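Local coordinates for ethanolamine utilization protein EutL (Clostridium perfringens E str. JGS1987, PDB 4TME) that builds trimers in the shell of the ethanolamine-utilising bacterial microcompartment and binds ethanolamine, which probably controls pore opening allosterically, at residues C[39-47]-C[102-112]; C[146-157]-C[183-193]. All blocks are in the same frame, centred on the assembly; numbering follows the deposited sequence. Where two conformers were deposited one is given.

Interaction 1: C[39-47]-C[102-112]; sequences ITADCDDVT and TLDFIDSGVGF. With ETA (ethanolamine), chain K; ETA (ethanolamine), chain J.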
loop_
_atom_site.group_PDB
_atom_site.type_symbol
_atom_site.label_atom_id
_atom_site.label_comp_id
_atom_site.label_asym_id
_atom_site.label_seq_id
_atom_site.Cartn_x
_atom_site.Cartn_y
_atom_site.Cartn_z
ATOM N N ILE C 39 5.901 17.123 -10.372
ATOM C CA ILE C 39 7.005 16.278 -10.794
ATOM C C ILE C 39 6.811 14.840 -10.341
ATOM O O ILE C 39 6.318 14.587 -9.235
ATOM C CB ILE C 39 8.361 16.828 -10.264
ATOM C CG1 ILE C 39 9.537 16.077 -10.889
ATOM C CG2 ILE C 39 8.417 16.818 -8.749
ATOM C CD1 ILE C 39 10.887 16.789 -10.629
ATOM N N THR C 40 7.179 13.903 -11.214
ATOM C CA THR C 40 7.306 12.495 -10.834
ATOM C C THR C 40 8.668 11.971 -11.231
ATOM O O THR C 40 9.313 12.484 -12.154
ATOM C CB THR C 40 6.228 11.586 -11.471
ATOM O OG1 THR C 40 6.417 11.516 -12.883
ATOM C CG2 THR C 40 4.833 12.104 -11.176
ATOM N N ALA C 41 9.105 10.944 -10.526
ATOM C CA ALA C 41 10.431 10.383 -10.708
ATOM C C ALA C 41 10.444 8.930 -10.228
ATOM O O ALA C 41 9.501 8.490 -9.569
ATOM C CB ALA C 41 11.449 11.209 -9.939
ATOM N N ASP C 42 11.512 8.195 -10.525
ATOM C CA ASP C 42 11.577 6.789 -10.111
ATOM C C ASP C 42 12.304 6.575 -8.772
ATOM O O ASP C 42 12.607 5.437 -8.411
ATOM C CB ASP C 42 12.223 5.944 -11.196
ATOM C CG ASP C 42 13.700 6.251 -11.404
ATOM O OD1 ASP C 42 14.269 7.056 -10.644
ATOM O OD2 ASP C 42 14.269 5.666 -12.351
ATOM N N CYS C 43 12.559 7.662 -8.041
ATOM C CA CYS C 43 13.224 7.551 -6.731
ATOM C C CYS C 43 12.659 8.585 -5.775
ATOM O O CYS C 43 12.867 9.785 -5.954
ATOM C CB CYS C 43 14.732 7.729 -6.856
ATOM S SG CYS C 43 15.564 7.627 -5.238
ATOM N N ASP C 44 11.909 8.135 -4.782
ATOM C CA ASP C 44 11.194 9.092 -3.942
ATOM C C ASP C 44 12.110 9.919 -3.020
ATOM O O ASP C 44 12.019 11.144 -3.013
ATOM C CB ASP C 44 10.066 8.391 -3.137
ATOM C CG ASP C 44 10.537 7.241 -2.245
ATOM O OD1 ASP C 44 11.670 6.747 -2.384
ATOM O OD2 ASP C 44 9.687 6.810 -1.403
ATOM N N ASP C 45 13.025 9.308 -2.275
ATOM C CA ASP C 45 13.760 10.104 -1.286
ATOM C C ASP C 45 14.746 11.081 -1.942
ATOM O O ASP C 45 14.988 12.176 -1.394
ATOM C CB ASP C 45 14.468 9.183 -0.301
ATOM C CG ASP C 45 13.485 8.336 0.459
ATOM O OD1 ASP C 45 12.669 8.931 1.205
ATOM O OD2 ASP C 45 13.485 7.096 0.220
ATOM N N VAL C 46 15.292 10.725 -3.112
ATOM C CA VAL C 46 16.087 11.713 -3.880
ATOM C C VAL C 46 15.186 12.873 -4.277
ATOM O O VAL C 46 15.583 14.042 -4.172
ATOM C CB VAL C 46 16.756 11.092 -5.123
ATOM C CG1 VAL C 46 17.294 12.193 -6.093
ATOM C CG2 VAL C 46 17.898 10.179 -4.674
ATOM N N THR C 47 13.969 12.568 -4.708
ATOM C CA THR C 47 13.062 13.635 -5.113
ATOM C C THR C 47 12.662 14.517 -3.939
ATOM O O THR C 47 12.611 15.731 -4.069
ATOM C CB THR C 47 11.826 13.051 -5.808
ATOM O OG1 THR C 47 12.277 12.370 -6.982
ATOM C CG2 THR C 47 10.837 14.146 -6.231
ATOM N N THR C 102 14.932 21.636 -8.843
ATOM C CA THR C 102 14.594 20.257 -8.476
ATOM C C THR C 102 15.253 19.290 -9.464
ATOM O O THR C 102 15.933 18.337 -9.087
ATOM C CB THR C 102 13.074 20.011 -8.470
ATOM O OG1 THR C 102 12.430 20.939 -7.583
ATOM C CG2 THR C 102 12.751 18.601 -7.982
ATOM N N LEU C 103 15.040 19.552 -10.742
ATOM C CA LEU C 103 15.590 18.702 -11.780
ATOM C C LEU C 103 17.095 18.665 -11.704
ATOM O O LEU C 103 17.716 17.607 -11.818
ATOM C CB LEU C 103 15.164 19.228 -13.155
ATOM C CG LEU C 103 13.698 19.069 -13.487
ATOM C CD1 LEU C 103 13.300 19.989 -14.649
ATOM C CD2 LEU C 103 13.449 17.655 -13.843
ATOM N N ASP C 104 17.707 19.832 -11.537
ATOM C CA ASP C 104 19.158 19.869 -11.494
ATOM C C ASP C 104 19.694 19.075 -10.302
ATOM O O ASP C 104 20.730 18.408 -10.415
ATOM C CB ASP C 104 19.660 21.299 -11.448
ATOM C CG ASP C 104 19.496 22.016 -12.772
ATOM O OD1 ASP C 104 19.097 21.396 -13.797
ATOM O OD2 ASP C 104 19.749 23.225 -12.775
ATOM N N PHE C 105 18.992 19.122 -9.173
ATOM C CA PHE C 105 19.452 18.377 -8.008
ATOM C C PHE C 105 19.338 16.874 -8.238
ATOM O O PHE C 105 20.239 16.114 -7.882
ATOM C CB PHE C 105 18.681 18.750 -6.740
ATOM C CG PHE C 105 19.288 18.154 -5.496
ATOM C CD1 PHE C 105 20.333 18.805 -4.847
ATOM C CD2 PHE C 105 18.864 16.936 -5.021
ATOM C CE1 PHE C 105 20.913 18.250 -3.714
ATOM C CE2 PHE C 105 19.449 16.373 -3.891
ATOM C CZ PHE C 105 20.470 17.035 -3.249
ATOM N N ILE C 106 18.248 16.439 -8.850
ATOM C CA ILE C 106 18.037 15.014 -9.052
ATOM C C ILE C 106 19.145 14.464 -9.929
ATOM O O ILE C 106 19.577 13.327 -9.750
ATOM C CB ILE C 106 16.662 14.745 -9.668
ATOM C CG1 ILE C 106 15.573 15.096 -8.640
ATOM C CG2 ILE C 106 16.512 13.297 -10.106
ATOM C CD1 ILE C 106 14.167 15.007 -9.162
ATOM N N ASP C 107 19.607 15.268 -10.870
ATOM C CA ASP C 107 20.678 14.809 -11.763
ATOM C C ASP C 107 22.082 15.218 -11.299
ATOM O O ASP C 107 23.017 15.198 -12.088
ATOM C CB ASP C 107 20.425 15.318 -13.181
ATOM C CG ASP C 107 21.074 14.424 -14.251
ATOM O OD1 ASP C 107 21.097 13.174 -14.081
ATOM O OD2 ASP C 107 21.566 14.977 -15.259
ATOM N N SER C 108 22.249 15.541 -10.018
ATOM C CA SER C 108 23.516 16.114 -9.533
ATOM C C SER C 108 24.567 15.083 -9.103
ATOM O O SER C 108 25.727 15.452 -8.847
ATOM C CB SER C 108 23.271 17.062 -8.352
ATOM O OG SER C 108 22.823 16.375 -7.196
ATOM N N GLY C 109 24.174 13.815 -9.028
ATOM C CA GLY C 109 25.054 12.738 -8.590
ATOM C C GLY C 109 24.591 12.072 -7.305
ATOM O O GLY C 109 25.195 11.104 -6.835
ATOM N N VAL C 110 23.540 12.604 -6.697
ATOM C CA VAL C 110 22.990 11.973 -5.509
ATOM C C VAL C 110 22.265 10.702 -5.933
ATOM O O VAL C 110 21.998 10.489 -7.116
ATOM C CB VAL C 110 22.042 12.912 -4.735
ATOM C CG1 VAL C 110 22.832 14.083 -4.130
ATOM C CG2 VAL C 110 20.925 13.418 -5.632
ATOM N N GLY C 111 22.001 9.828 -4.973
ATOM C CA GLY C 111 21.238 8.630 -5.262
ATOM C C GLY C 111 21.405 7.583 -4.198
ATOM O O GLY C 111 22.252 7.724 -3.331
ATOM N N PHE C 112 20.578 6.551 -4.273
ATOM C CA PHE C 112 20.764 5.376 -3.442
ATOM C C PHE C 112 22.042 4.671 -3.877
ATOM O O PHE C 112 22.496 4.802 -5.009
ATOM C CB PHE C 112 19.563 4.441 -3.540
ATOM C CG PHE C 112 18.411 4.837 -2.670
ATOM C CD1 PHE C 112 17.747 6.053 -2.870
ATOM C CD2 PHE C 112 17.983 4.008 -1.646
ATOM C CE1 PHE C 112 16.691 6.434 -2.055
ATOM C CE2 PHE C 112 16.916 4.374 -0.839
ATOM C CZ PHE C 112 16.262 5.600 -1.050
HETATM C CA ETA K . 13.460 4.004 -1.968
HETATM N N ETA K . 12.050 3.950 -2.291
HETATM C C ETA K . 14.306 3.686 -3.192
HETATM O O ETA K . 14.023 4.527 -4.280
HETATM C CA ETA J . 10.588 7.550 3.585
HETATM N N ETA J . 10.407 8.061 2.254
HETATM C C ETA J . 11.415 6.285 3.490
HETATM O O ETA J . 10.667 5.260 2.860
#

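Interaction 2: C[146-157]-C[183-193]; sequences ALAYLVAPPLEA and NFAGALLTGSQ. With ETA (ethanolamine), chain K; ETA (ethanolamine), chain J.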
loop_
_atom_site.group_PDB
_atom_site.type_symbol
_atom_site.label_atom_id
_atom_site.label_comp_id
_atom_site.label_asym_id
_atom_site.label_seq_id
_atom_site.Cartn_x
_atom_site.Cartn_y
_atom_site.Cartn_z
ATOM N N ALA C 146 21.267 20.992 9.745
ATOM C CA ALA C 146 21.657 19.798 8.994
ATOM C C ALA C 146 20.799 18.588 9.357
ATOM O O ALA C 146 20.284 18.491 10.479
ATOM C CB ALA C 146 23.119 19.477 9.240
ATOM N N LEU C 147 20.680 17.663 8.413
ATOM C CA LEU C 147 20.048 16.361 8.664
ATOM C C LEU C 147 20.874 15.223 8.112
ATOM O O LEU C 147 21.563 15.384 7.109
ATOM C CB LEU C 147 18.650 16.256 8.008
ATOM C CG LEU C 147 17.490 17.060 8.558
ATOM C CD1 LEU C 147 16.324 16.898 7.636
ATOM C CD2 LEU C 147 17.151 16.607 9.985
ATOM N N ALA C 148 20.765 14.054 8.757
ATOM C CA ALA C 148 21.074 12.794 8.120
ATOM C C ALA C 148 19.758 12.183 7.623
ATOM O O ALA C 148 18.852 11.964 8.404
ATOM C CB ALA C 148 21.765 11.849 9.091
ATOM N N TYR C 149 19.663 11.961 6.324
ATOM C CA TYR C 149 18.473 11.385 5.683
ATOM C C TYR C 149 18.810 9.936 5.363
ATOM O O TYR C 149 19.596 9.664 4.457
ATOM C CB TYR C 149 18.133 12.217 4.440
ATOM C CG TYR C 149 16.770 11.975 3.805
ATOM C CD1 TYR C 149 16.087 10.772 3.934
ATOM C CD2 TYR C 149 16.176 12.985 3.053
ATOM C CE1 TYR C 149 14.833 10.580 3.320
ATOM C CE2 TYR C 149 14.965 12.812 2.449
ATOM C CZ TYR C 149 14.300 11.613 2.564
ATOM O OH TYR C 149 13.088 11.462 1.948
ATOM N N LEU C 150 18.276 9.021 6.185
ATOM C CA LEU C 150 18.699 7.614 6.200
ATOM C C LEU C 150 17.541 6.722 5.758
ATOM O O LEU C 150 16.476 6.753 6.383
ATOM C CB LEU C 150 19.150 7.222 7.607
ATOM C CG LEU C 150 20.197 8.153 8.231
ATOM C CD1 LEU C 150 20.588 7.690 9.638
ATOM C CD2 LEU C 150 21.434 8.263 7.355
ATOM N N VAL C 151 17.738 5.958 4.681
ATOM C CA VAL C 151 16.695 5.073 4.165
ATOM C C VAL C 151 17.288 3.730 3.754
ATOM O O VAL C 151 18.318 3.681 3.112
ATOM C CB VAL C 151 15.970 5.696 2.950
ATOM C CG1 VAL C 151 14.823 4.789 2.484
ATOM C CG2 VAL C 151 15.431 7.072 3.300
ATOM N N ALA C 152 16.632 2.642 4.146
ATOM C CA ALA C 152 17.025 1.311 3.698
ATOM C C ALA C 152 15.823 0.380 3.788
ATOM O O ALA C 152 14.768 0.769 4.274
ATOM C CB ALA C 152 18.190 0.779 4.546
ATOM N N PRO C 153 15.969 -0.858 3.294
ATOM C CA PRO C 153 14.826 -1.769 3.445
ATOM C C PRO C 153 14.566 -2.049 4.935
ATOM O O PRO C 153 15.414 -1.746 5.762
ATOM C CB PRO C 153 15.269 -3.016 2.673
ATOM C CG PRO C 153 16.288 -2.480 1.672
ATOM C CD PRO C 153 17.035 -1.436 2.457
ATOM N N PRO C 154 13.397 -2.598 5.280
ATOM C CA PRO C 154 12.927 -2.584 6.676
ATOM C C PRO C 154 13.908 -3.096 7.753
ATOM O O PRO C 154 14.159 -2.331 8.684
ATOM C CB PRO C 154 11.666 -3.459 6.602
ATOM C CG PRO C 154 11.156 -3.152 5.213
ATOM C CD PRO C 154 12.380 -3.172 4.377
ATOM N N LEU C 155 14.418 -4.319 7.677
ATOM C CA LEU C 155 15.262 -4.816 8.765
ATOM C C LEU C 155 16.616 -4.096 8.766
ATOM O O LEU C 155 17.117 -3.715 9.819
ATOM C CB LEU C 155 15.424 -6.335 8.668
ATOM C CG LEU C 155 16.297 -7.006 9.756
ATOM C CD1 LEU C 155 15.771 -8.394 10.046
ATOM C CD2 LEU C 155 17.747 -7.092 9.352
ATOM N N GLU C 156 17.208 -3.915 7.592
ATOM C CA GLU C 156 18.460 -3.188 7.476
ATOM C C GLU C 156 18.316 -1.806 8.123
ATOM O O GLU C 156 19.217 -1.352 8.856
ATOM C CB GLU C 156 18.865 -3.017 5.991
ATOM C CG GLU C 156 19.125 -4.301 5.238
ATOM C CD GLU C 156 17.911 -4.799 4.472
ATOM O OE1 GLU C 156 16.827 -4.939 5.079
ATOM O OE2 GLU C 156 18.051 -5.050 3.250
ATOM N N ALA C 157 17.211 -1.132 7.813
ATOM C CA ALA C 157 16.986 0.220 8.327
ATOM C C ALA C 157 16.937 0.239 9.855
ATOM O O ALA C 157 17.520 1.111 10.485
ATOM C CB ALA C 157 15.698 0.827 7.749
ATOM N N ASN C 183 7.908 0.205 0.669
ATOM C CA ASN C 183 8.454 -0.888 1.492
ATOM C C ASN C 183 9.903 -0.656 1.915
ATOM O O ASN C 183 10.718 -1.581 1.967
ATOM C CB ASN C 183 8.308 -2.227 0.764
ATOM C CG ASN C 183 6.853 -2.570 0.518
ATOM O OD1 ASN C 183 6.013 -2.317 1.378
ATOM N ND2 ASN C 183 6.528 -3.053 -0.687
ATOM N N PHE C 184 10.199 0.600 2.223
ATOM C CA PHE C 184 11.451 0.999 2.858
ATOM C C PHE C 184 11.163 1.557 4.261
ATOM O O PHE C 184 10.026 1.516 4.762
ATOM C CB PHE C 184 12.182 2.032 1.979
ATOM C CG PHE C 184 12.939 1.418 0.831
ATOM C CD1 PHE C 184 12.276 0.918 -0.290
ATOM C CD2 PHE C 184 14.321 1.327 0.865
ATOM C CE1 PHE C 184 13.000 0.359 -1.351
ATOM C CE2 PHE C 184 15.041 0.771 -0.187
ATOM C CZ PHE C 184 14.374 0.280 -1.300
ATOM N N ALA C 185 12.207 2.060 4.911
ATOM C CA ALA C 185 12.099 2.587 6.261
ATOM C C ALA C 185 13.318 3.437 6.523
ATOM O O ALA C 185 14.236 3.478 5.696
ATOM C CB ALA C 185 12.009 1.452 7.276
ATOM N N GLY C 186 13.359 4.089 7.677
ATOM C CA GLY C 186 14.538 4.873 8.024
ATOM C C GLY C 186 14.166 6.052 8.889
ATOM O O GLY C 186 13.215 5.964 9.667
ATOM N N ALA C 187 14.903 7.155 8.770
ATOM C CA ALA C 187 14.665 8.294 9.646
ATOM C C ALA C 187 15.382 9.534 9.154
ATOM O O ALA C 187 16.305 9.456 8.339
ATOM C CB ALA C 187 15.127 7.988 11.072
ATOM N N LEU C 188 14.942 10.660 9.689
ATOM C CA LEU C 188 15.675 11.915 9.637
ATOM C C LEU C 188 16.269 12.172 11.007
ATOM O O LEU C 188 15.530 12.230 12.009
ATOM C CB LEU C 188 14.771 13.093 9.264
ATOM C CG LEU C 188 13.985 12.998 7.955
ATOM C CD1 LEU C 188 13.054 14.210 7.773
ATOM C CD2 LEU C 188 14.930 12.853 6.768
ATOM N N LEU C 189 17.589 12.327 11.068
ATOM C CA LEU C 189 18.274 12.635 12.323
ATOM C C LEU C 189 18.907 14.009 12.196
ATOM O O LEU C 189 19.291 14.395 11.103
ATOM C CB LEU C 189 19.369 11.613 12.657
ATOM C CG LEU C 189 18.982 10.136 12.505
ATOM C CD1 LEU C 189 20.164 9.242 12.862
ATOM C CD2 LEU C 189 17.776 9.802 13.391
ATOM N N THR C 190 19.048 14.734 13.296
ATOM C CA THR C 190 19.701 16.050 13.223
ATOM C C THR C 190 20.833 16.190 14.227
ATOM O O THR C 190 20.904 15.469 15.218
ATOM C CB THR C 190 18.693 17.209 13.418
ATOM O OG1 THR C 190 19.318 18.452 13.049
ATOM C CG2 THR C 190 18.206 17.317 14.868
ATOM N N GLY C 191 21.715 17.142 13.944
ATOM C CA GLY C 191 22.861 17.446 14.788
ATOM C C GLY C 191 23.783 18.360 14.002
ATOM O O GLY C 191 23.360 18.934 12.992
ATOM N N SER C 192 25.029 18.499 14.443
ATOM C CA SER C 192 26.001 19.269 13.681
ATOM C C SER C 192 26.230 18.595 12.325
ATOM O O SER C 192 25.859 17.436 12.129
ATOM C CB SER C 192 27.311 19.392 14.439
ATOM O OG SER C 192 27.980 18.147 14.495
ATOM N N GLN C 193 26.843 19.305 11.385
ATOM C CA GLN C 193 27.105 18.699 10.080
ATOM C C GLN C 193 28.047 17.490 10.210
ATOM O O GLN C 193 27.843 16.473 9.543
ATOM C CB GLN C 193 27.676 19.740 9.110
ATOM C CG GLN C 193 26.586 20.694 8.622
ATOM C CD GLN C 193 27.087 21.753 7.672
ATOM O OE1 GLN C 193 28.234 21.719 7.222
ATOM N NE2 GLN C 193 26.225 22.713 7.364
HETATM C CA ETA K . 13.460 4.004 -1.968
HETATM N N ETA K . 12.050 3.950 -2.291
HETATM C C ETA K . 14.306 3.686 -3.192
HETATM O O ETA K . 14.023 4.527 -4.280
HETATM C CA ETA J . 10.588 7.550 3.585
HETATM N N ETA J . 10.407 8.061 2.254
HETATM C C ETA J . 11.415 6.285 3.490
HETATM O O ETA J . 10.667 5.260 2.860
HETATM O O HOH W 1 22.688 21.492 12.228
#

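Interaction 1: C[39-47]-C[102-112]
The ring of Phe112 meets Asp45 at its edge, in plane, where Asp45 OD2 lies 3.4 Å from Phe112 CZ. One face of the same ring carries the chain K ethanolamine, whose C atom sits 3.5 Å above the ring plane, displaced toward the rim. Cys43 comes in obliquely: with SG anti to its backbone N (chi1 179°), it makes a sulfur-aromatic contact 4.5 Å from the ring centroid. The ring of Tyr124 also meets Phe112, the two planes about 15° apart. Round the Phe105 ring, Val46 O lies at the edge and Ser108 OG over one face. Phe112, Cys43 and Asp45 line the ethanolamine pocket at the start of helix 44-57, for which Cys43 is the N-cap. Asp44 OD1 accepts a 2.8 Å hydrogen bond from N of the chain K ethanolamine, a ligand that is also hydrogen-bonded to Glu82 and Thr182. Asp45 OD1 takes the chain J ethanolamine N at 2.6 Å, so two neighbouring carboxylates serve separate ligands. Behind the pocket the contact turns apolar, joining strand 35-41 and helix 44-57 of the first BMC domain to helix 92-106 and the turn after it. Val46 splits its branches: CG1 packs on Ile106 and Val110, while CG2 rests 3.7 Å from Gly111 CA. Farther back, Ile39 CD1 meets Thr102 CG2 tip to tip at 3.7 Å, with Ile106 CD1 also reaching the Ile39 methyl.

Interaction 2: C[146-157]-C[183-193]
Thr190 OG1 donates to Ala146 O at 2.7 Å, meeting that carbonyl almost head-on (C=O...donor angle 175°); chi1 of -167° puts OG1 opposite the threonine's own N and within reach of that carbonyl. Beyond it the two strands pair antiparallel, with Ala148-Leu189, Leu150-Ala187 and Ala152-Ala185 as the hydrogen-bonded pairs. Each of these pairs makes both of its N-H...O bonds, and CA-H...O contacts such as Gly186 CA to Leu150 O at 3.2 Å fill in between. Strand 185-191 thus joins 146-152 inside the antiparallel sheet that carries the second BMC repeat, flanked by strands 122-128 and 171-176. On the sheet face of Tyr149, Leu188 lays CD2 over the tyrosine ring, 3.8 Å from its centroid, a CH-pi contact. On the other face, Leu150 and Leu189 cross at about a right angle, their CD1 methyls 3.6 Å apart; Leu150 also touches helices 154-167 and 193-212, and Leu189 touches 154-167. Past the last pair the ring of Phe184 lies alongside Pro153, and Phe184 CD2 touches Ala152 C at 3.4 Å. One face of that ring receives the chain K ethanolamine, whose N lies 3.6 Å from Phe184 CD1, consistent with a cation-pi component if the amine is protonated. Contacts of Phe184 with Pro153, Ala152 and Val151 CG1 probably hold the ring in that position.

Both contacts are buried, but they are built differently. Interaction 1 packs side chains between a strand, a helix start and a helix end of the first BMC domain, without a hydrogen bond between its segments; interaction 2 is main-chain pairing inside the sheet that carries the second BMC repeat, reaching the surface at Ser192 and Gln193, where helix 193-212 starts. Their centres lie about 17 Å apart, yet they meet at the two ethanolamines. There Asp45 OD1 is 2.7 Å from Tyr149 OH, a probable hydrogen bond, and Val151 CG1 packs against Asp45 and Phe112. Interaction 1 brings the carboxylates, interaction 2 chiefly apolar walls, so the ligands lie where residues of both BMC ranges meet.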